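Local coordinates for excinuclease ABC, subunit A. (Deinococcus radiodurans, PDB 2VF7), which binds ATP, zinc and DNA as an ABC-family UvrA protein, and probably recognises damaged DNA for excision repair, at residues R107-V110 / G111-T114; G149-P152 / E153-G156; L263-F266 / A267-S271. The protein carries 1 engineered substitution. All blocks are in the same frame, centred on the assembly; numbering follows the deposited sequence.

Overall arrangement
The three contacts are short local turns that follow one another along the chain, and none touches another. Interaction 1 starts helix 110-113 beside a nucleotide site: the side chain of V110 lies about 4 Å from that of R375, an ADP-binding residue, and about 8 Å from a bound ADP. Interaction 2, centred about 20 Å from interaction 1, supplies two of the four cysteines of a zinc site. Interaction 3 ends helix 258-268 within the range of the UvrA DNA-binding domain, its centre about 18 Å from that of interaction 2, with nearest atoms about 8 Å apart. The F266 side chain stands about 13 Å from the zinc.

Interaction 1. Residues R107-V110 / G111-T114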
loop_
_atom_site.group_PDB
_atom_site.type_symbol
_atom_site.label_atom_id
_atom_site.label_comp_id
_atom_site.label_asym_id
_atom_site.label_seq_id
_atom_site.Cartn_x
_atom_site.Cartn_y
_atom_site.Cartn_z
ATOM N N ARG A 107 5.851 -10.698 13.230
ATOM C CA ARG A 107 6.241 -12.081 13.473
ATOM C C ARG A 107 6.656 -12.809 12.198
ATOM O O ARG A 107 5.899 -12.872 11.231
ATOM C CB ARG A 107 5.110 -12.841 14.166
ATOM C CG ARG A 107 5.056 -12.639 15.671
ATOM C CD ARG A 107 6.182 -13.400 16.363
ATOM N NE ARG A 107 5.946 -14.844 16.418
ATOM C CZ ARG A 107 5.607 -15.512 17.520
ATOM N NH1 ARG A 107 5.463 -14.874 18.675
ATOM N NH2 ARG A 107 5.416 -16.826 17.473
ATOM N N SER A 108 7.873 -13.345 12.220
ATOM C CA SER A 108 8.421 -14.195 11.166
ATOM C C SER A 108 9.327 -15.246 11.784
ATOM O O SER A 108 9.446 -15.342 13.005
ATOM C CB SER A 108 9.243 -13.376 10.159
ATOM O OG SER A 108 8.626 -13.297 8.884
ATOM N N SER A 109 9.957 -16.027 10.909
ATOM C CA SER A 109 10.987 -16.999 11.251
ATOM C C SER A 109 12.241 -16.556 10.531
ATOM O O SER A 109 12.174 -15.702 9.659
ATOM C CB SER A 109 10.605 -18.378 10.726
ATOM O OG SER A 109 9.223 -18.454 10.457
ATOM N N VAL A 110 13.378 -17.140 10.883
ATOM C CA VAL A 110 14.622 -16.898 10.159
ATOM C C VAL A 110 14.513 -17.398 8.702
ATOM O O VAL A 110 14.945 -16.719 7.761
ATOM C CB VAL A 110 15.801 -17.557 10.898
ATOM C CG1 VAL A 110 17.064 -17.608 10.031
ATOM C CG2 VAL A 110 16.061 -16.833 12.212
ATOM N N GLY A 111 13.904 -18.569 8.532
ATOM C CA GLY A 111 13.673 -19.152 7.223
ATOM C C GLY A 111 12.699 -18.427 6.313
ATOM O O GLY A 111 12.645 -18.707 5.112
ATOM N N SER A 112 11.930 -17.499 6.873
ATOM C CA SER A 112 11.036 -16.662 6.074
ATOM C C SER A 112 11.719 -15.383 5.616
ATOM O O SER A 112 11.525 -14.941 4.487
ATOM C CB SER A 112 9.781 -16.301 6.862
ATOM O OG SER A 112 9.243 -17.444 7.479
ATOM N N VAL A 113 12.506 -14.783 6.503
ATOM C CA VAL A 113 13.195 -13.538 6.194
ATOM C C VAL A 113 14.367 -13.769 5.251
ATOM O O VAL A 113 14.810 -12.844 4.558
ATOM C CB VAL A 113 13.658 -12.789 7.481
ATOM C CG1 VAL A 113 14.254 -11.418 7.140
ATOM C CG2 VAL A 113 12.488 -12.598 8.432
ATOM N N THR A 114 14.864 -15.002 5.207
ATOM C CA THR A 114 15.984 -15.334 4.338
ATOM C C THR A 114 15.504 -15.934 3.023
ATOM O O THR A 114 16.307 -16.141 2.105
ATOM C CB THR A 114 16.994 -16.255 5.040
ATOM O OG1 THR A 114 16.324 -17.407 5.567
ATOM C CG2 THR A 114 17.671 -15.509 6.172
#
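From S109 the backbone turns straight into helix 110-113, and the carbonyl O of S109 accepts two weak bonds, from S112 N and V113 N, each 3.3 Å long. The T114 side chain adds a second hold one residue further on: T114 OG1 gives its proton to V110 O at 2.7 Å, while T114 N reaches the same oxygen at 3.1 Å. The two donors arrive from opposite faces of the V110 carbonyl plane. OG1 can fold back this far because it sits between its own N and carbonyl carbon (chi1 53°). This is the N-terminal turn of a helix with S109 at the N-cap position, although the S109 side chain makes no capping bond; S109 OG instead hydrogen-bonds S112 OG at 3.1 Å. Away from the two hydroxyls, V113 CG2 rests 3.8 Å from S108 CB. With an alanine in place of T114, V110 O would probably lose the hydroxyl bond, keeping the backbone N-H as its remaining donor within this turn, and the packing against L388 of helix 382-393 would thin. V110 also packs on L388 and on R375, an ADP-binding residue, while S108 meets Y72 of the second subunit.

Interaction 2. Residues G149-P152 / E153-G156. With ZN (zinc ion), chain F.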
loop_
_atom_site.group_PDB
_atom_site.type_symbol
_atom_site.label_atom_id
_atom_site.label_comp_id
_atom_site.label_asym_id
_atom_site.label_seq_id
_atom_site.Cartn_x
_atom_site.Cartn_y
_atom_site.Cartn_z
ATOM N N GLY A 149 -1.862 -27.359 2.908
ATOM C CA GLY A 149 -0.772 -27.807 3.780
ATOM C C GLY A 149 -1.109 -28.031 5.245
ATOM O O GLY A 149 -0.570 -28.939 5.876
ATOM N N ALA A 150 -2.005 -27.207 5.780
ATOM C CA ALA A 150 -2.328 -27.214 7.208
ATOM C C ALA A 150 -3.108 -28.448 7.652
ATOM O O ALA A 150 -4.064 -28.866 6.986
ATOM C CB ALA A 150 -3.096 -25.956 7.572
ATOM N N CYS A 151 -2.691 -29.021 8.782
ATOM C CA CYS A 151 -3.427 -30.100 9.439
ATOM C C CYS A 151 -4.867 -29.649 9.703
ATOM O O CYS A 151 -5.079 -28.574 10.255
ATOM C CB CYS A 151 -2.733 -30.478 10.748
ATOM S SG CYS A 151 -3.694 -31.481 11.896
ATOM N N PRO A 152 -5.857 -30.464 9.293
ATOM C CA PRO A 152 -7.293 -30.146 9.474
ATOM C C PRO A 152 -7.809 -30.136 10.933
ATOM O O PRO A 152 -8.859 -29.535 11.202
ATOM C CB PRO A 152 -8.011 -31.238 8.665
ATOM C CG PRO A 152 -6.938 -31.933 7.855
ATOM C CD PRO A 152 -5.660 -31.757 8.612
ATOM N N GLU A 153 -7.090 -30.800 11.845
ATOM C CA GLU A 153 -7.413 -30.815 13.285
ATOM C C GLU A 153 -7.168 -29.468 13.988
ATOM O O GLU A 153 -8.010 -28.999 14.755
ATOM C CB GLU A 153 -6.602 -31.905 13.995
ATOM C CG GLU A 153 -7.337 -33.210 14.226
ATOM C CD GLU A 153 -7.505 -33.564 15.703
ATOM O OE1 GLU A 153 -7.896 -32.690 16.508
ATOM O OE2 GLU A 153 -7.251 -34.737 16.056
ATOM N N CYS A 154 -6.008 -28.865 13.737
ATOM C CA CYS A 154 -5.605 -27.651 14.443
ATOM C C CYS A 154 -5.586 -26.458 13.503
ATOM O O CYS A 154 -5.559 -25.309 13.948
ATOM C CB CYS A 154 -4.240 -27.844 15.108
ATOM S SG CYS A 154 -2.915 -28.374 13.994
ATOM N N HIS A 155 -5.645 -26.758 12.204
ATOM C CA HIS A 155 -5.549 -25.776 11.110
ATOM C C HIS A 155 -4.179 -25.111 11.071
ATOM O O HIS A 155 -4.067 -23.901 10.841
ATOM C CB HIS A 155 -6.672 -24.730 11.157
ATOM C CG HIS A 155 -8.047 -25.314 11.119
ATOM N ND1 HIS A 155 -8.933 -25.198 12.169
ATOM C CD2 HIS A 155 -8.689 -26.026 10.161
ATOM C CE1 HIS A 155 -10.063 -25.811 11.860
ATOM N NE2 HIS A 155 -9.942 -26.322 10.646
ATOM N N GLY A 156 -3.145 -25.914 11.306
ATOM C CA GLY A 156 -1.767 -25.459 11.223
ATOM C C GLY A 156 -1.218 -24.825 12.482
ATOM O O GLY A 156 -0.100 -24.314 12.467
HETATM ZN ZN ZN F . -2.601 -30.614 13.894
#
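The carbonyl oxygen of C151 draws in two backbone N-H groups from the far side of the turn. H155 N comes to 2.7 Å from C151 O, but the bond is bent to 125° and so weak, and G156 N adds a longer bond, also weak. Bringing the chain back in this way puts A150 CB against the backbone, 3.7 Å from G156 N. Both H155 and G156 have positive phi, and at G156 a side chain would run into the A150 methyl, which suits a glycine there.

The sulfurs lie on the metal side of the turn. C151 SG binds the zinc at 2.4 Å and also takes a weak bond from E153 N; this N-H would probably ease the negative charge on the sulfur. C154 SG holds the same ion at 2.3 Å, with its sulfur placed between the backbone N and the carbonyl carbon (chi1 55°), and the two sulfurs are 3.8 Å apart, SG to SG. The H155 ring folds back over the start of the turn, so that P152 O lies over one of its faces, 3.4 Å from NE2, without a hydrogen bond. E153 touches C151 SG through CB alone among its side-chain atoms, and then leads away from the turn.

C287 and C290 complete the zinc's coordination, and E153 and P152 pack against the loop that carries them. Two cysteines separated by two residues, with a backbone N-H directed at the first sulfur, make a zinc knuckle, here one half of a four-cysteine site.

Interaction 3. Residues L263-F266 / A267-S271; sequences LHTF and ANTES
T265 and T269 meet where helix 258-268 runs out, methyl against methyl, with T265 CG2 3.7 Å from T269 CG2. The arrangement is the C-terminal end of a helix in the UvrA DNA-binding domain, followed by a short turn into helix 272-278, and its two sides are quite different.

On the packed side, T265 is buried. T269 OG1 donates to T265 O at 2.7 Å, tilted from the carbonyl plane, and T269 N adds a weak bond to the same oxygen. The hydroxyl of T269 lies between its backbone N and carbonyl carbon (chi1 42°), which turns it back over the last helical turn. T265's own hydroxyl is taken by H261 O one turn earlier, leaving its methyl to meet T269; the side chains of T265 and T269 both touch M274 of helix 272-278. F266 leaves the same turn in another direction; its ring makes a cation-pi contact with K275, meets the Y161 ring and packs on V278, so the two helices are joined through both residues. The backbone here is still helical, with A267 N bonded to L263 O at 3.1 Å.

The solvent side is looser and is carried by two exposed residues, H264 and N268. Their side chains cross at about a right angle, and the imidazole and amide planes are 32° apart. H264 CG stands anti to the backbone N (chi1 -174°), which swings the ring across the path of the asparagine. N268 ND2 sits over the ring centre, 3.6 Å above its plane, while sending an N-H to H264 O at 3.0 Å, in the carbonyl plane and on a lone pair.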
loop_
_atom_site.group_PDB
_atom_site.type_symbol
_atom_site.label_atom_id
_atom_site.label_comp_id
_atom_site.label_asym_id
_atom_site.label_seq_id
_atom_site.Cartn_x
_atom_site.Cartn_y
_atom_site.Cartn_z
ATOM N N LEU A 263 -13.775 -18.011 20.982
ATOM C CA LEU A 263 -13.008 -18.560 19.870
ATOM C C LEU A 263 -12.887 -17.575 18.693
ATOM O O LEU A 263 -11.870 -17.568 17.995
ATOM C CB LEU A 263 -13.598 -19.896 19.400
ATOM C CG LEU A 263 -13.738 -21.101 20.344
ATOM C CD1 LEU A 263 -14.143 -22.311 19.523
ATOM C CD2 LEU A 263 -12.467 -21.414 21.139
ATOM N N HIS A 264 -13.919 -16.768 18.463
ATOM C CA HIS A 264 -13.842 -15.728 17.445
ATOM C C HIS A 264 -12.847 -14.665 17.889
ATOM O O HIS A 264 -12.073 -14.168 17.081
ATOM C CB HIS A 264 -15.212 -15.078 17.165
ATOM C CG HIS A 264 -15.202 -14.101 16.019
ATOM N ND1 HIS A 264 -14.589 -12.864 16.093
ATOM C CD2 HIS A 264 -15.732 -14.184 14.774
ATOM C CE1 HIS A 264 -14.737 -12.232 14.939
ATOM N NE2 HIS A 264 -15.430 -13.010 14.124
ATOM N N THR A 265 -12.876 -14.304 19.168
ATOM C CA THR A 265 -11.941 -13.312 19.660
ATOM C C THR A 265 -10.508 -13.832 19.553
ATOM O O THR A 265 -9.620 -13.110 19.112
ATOM C CB THR A 265 -12.277 -12.848 21.086
ATOM O OG1 THR A 265 -13.646 -12.431 21.135
ATOM C CG2 THR A 265 -11.406 -11.664 21.489
ATOM N N PHE A 266 -10.289 -15.087 19.934
ATOM C CA PHE A 266 -8.963 -15.691 19.835
ATOM C C PHE A 266 -8.408 -15.666 18.409
ATOM O O PHE A 266 -7.232 -15.378 18.209
ATOM C CB PHE A 266 -8.975 -17.137 20.361
ATOM C CG PHE A 266 -7.617 -17.823 20.326
ATOM C CD1 PHE A 266 -6.693 -17.634 21.359
ATOM C CD2 PHE A 266 -7.271 -18.660 19.271
ATOM C CE1 PHE A 266 -5.449 -18.268 21.349
ATOM C CE2 PHE A 266 -6.019 -19.297 19.244
ATOM C CZ PHE A 266 -5.110 -19.100 20.291
ATOM N N ALA A 267 -9.253 -15.970 17.434
ATOM C CA ALA A 267 -8.789 -16.281 16.101
ATOM C C ALA A 267 -8.516 -15.050 15.260
ATOM O O ALA A 267 -7.818 -15.144 14.235
ATOM C CB ALA A 267 -9.801 -17.181 15.394
ATOM N N ASN A 268 -9.045 -13.905 15.706
ATOM C CA ASN A 268 -9.312 -12.767 14.818
ATOM C C ASN A 268 -8.837 -11.410 15.283
ATOM O O ASN A 268 -8.689 -10.505 14.462
ATOM C CB ASN A 268 -10.816 -12.676 14.511
ATOM C CG ASN A 268 -11.295 -13.784 13.588
ATOM O OD1 ASN A 268 -10.997 -13.783 12.392
ATOM N ND2 ASN A 268 -12.035 -14.741 14.142
ATOM N N THR A 269 -8.621 -11.232 16.580
ATOM C CA THR A 269 -8.232 -9.906 17.074
ATOM C C THR A 269 -6.789 -9.577 16.760
ATOM O O THR A 269 -5.959 -10.470 16.558
ATOM C CB THR A 269 -8.419 -9.741 18.586
ATOM O OG1 THR A 269 -7.987 -10.934 19.245
ATOM C CG2 THR A 269 -9.875 -9.429 18.913
ATOM N N GLU A 270 -6.500 -8.282 16.748
ATOM C CA GLU A 270 -5.155 -7.796 16.504
ATOM C C GLU A 270 -4.491 -7.359 17.813
ATOM O O GLU A 270 -3.260 -7.325 17.917
ATOM C CB GLU A 270 -5.190 -6.685 15.453
ATOM C CG GLU A 270 -5.774 -7.187 14.125
ATOM C CD GLU A 270 -6.034 -6.093 13.096
ATOM O OE1 GLU A 270 -6.106 -6.438 11.893
ATOM O OE2 GLU A 270 -6.165 -4.903 13.474
ATOM N N SER A 271 -5.312 -7.051 18.814
ATOM C CA SER A 271 -4.822 -6.660 20.136
ATOM C C SER A 271 -4.125 -7.828 20.827
ATOM O O SER A 271 -4.576 -8.972 20.735
ATOM C CB SER A 271 -5.972 -6.147 21.003
ATOM O OG SER A 271 -5.523 -5.892 22.326
#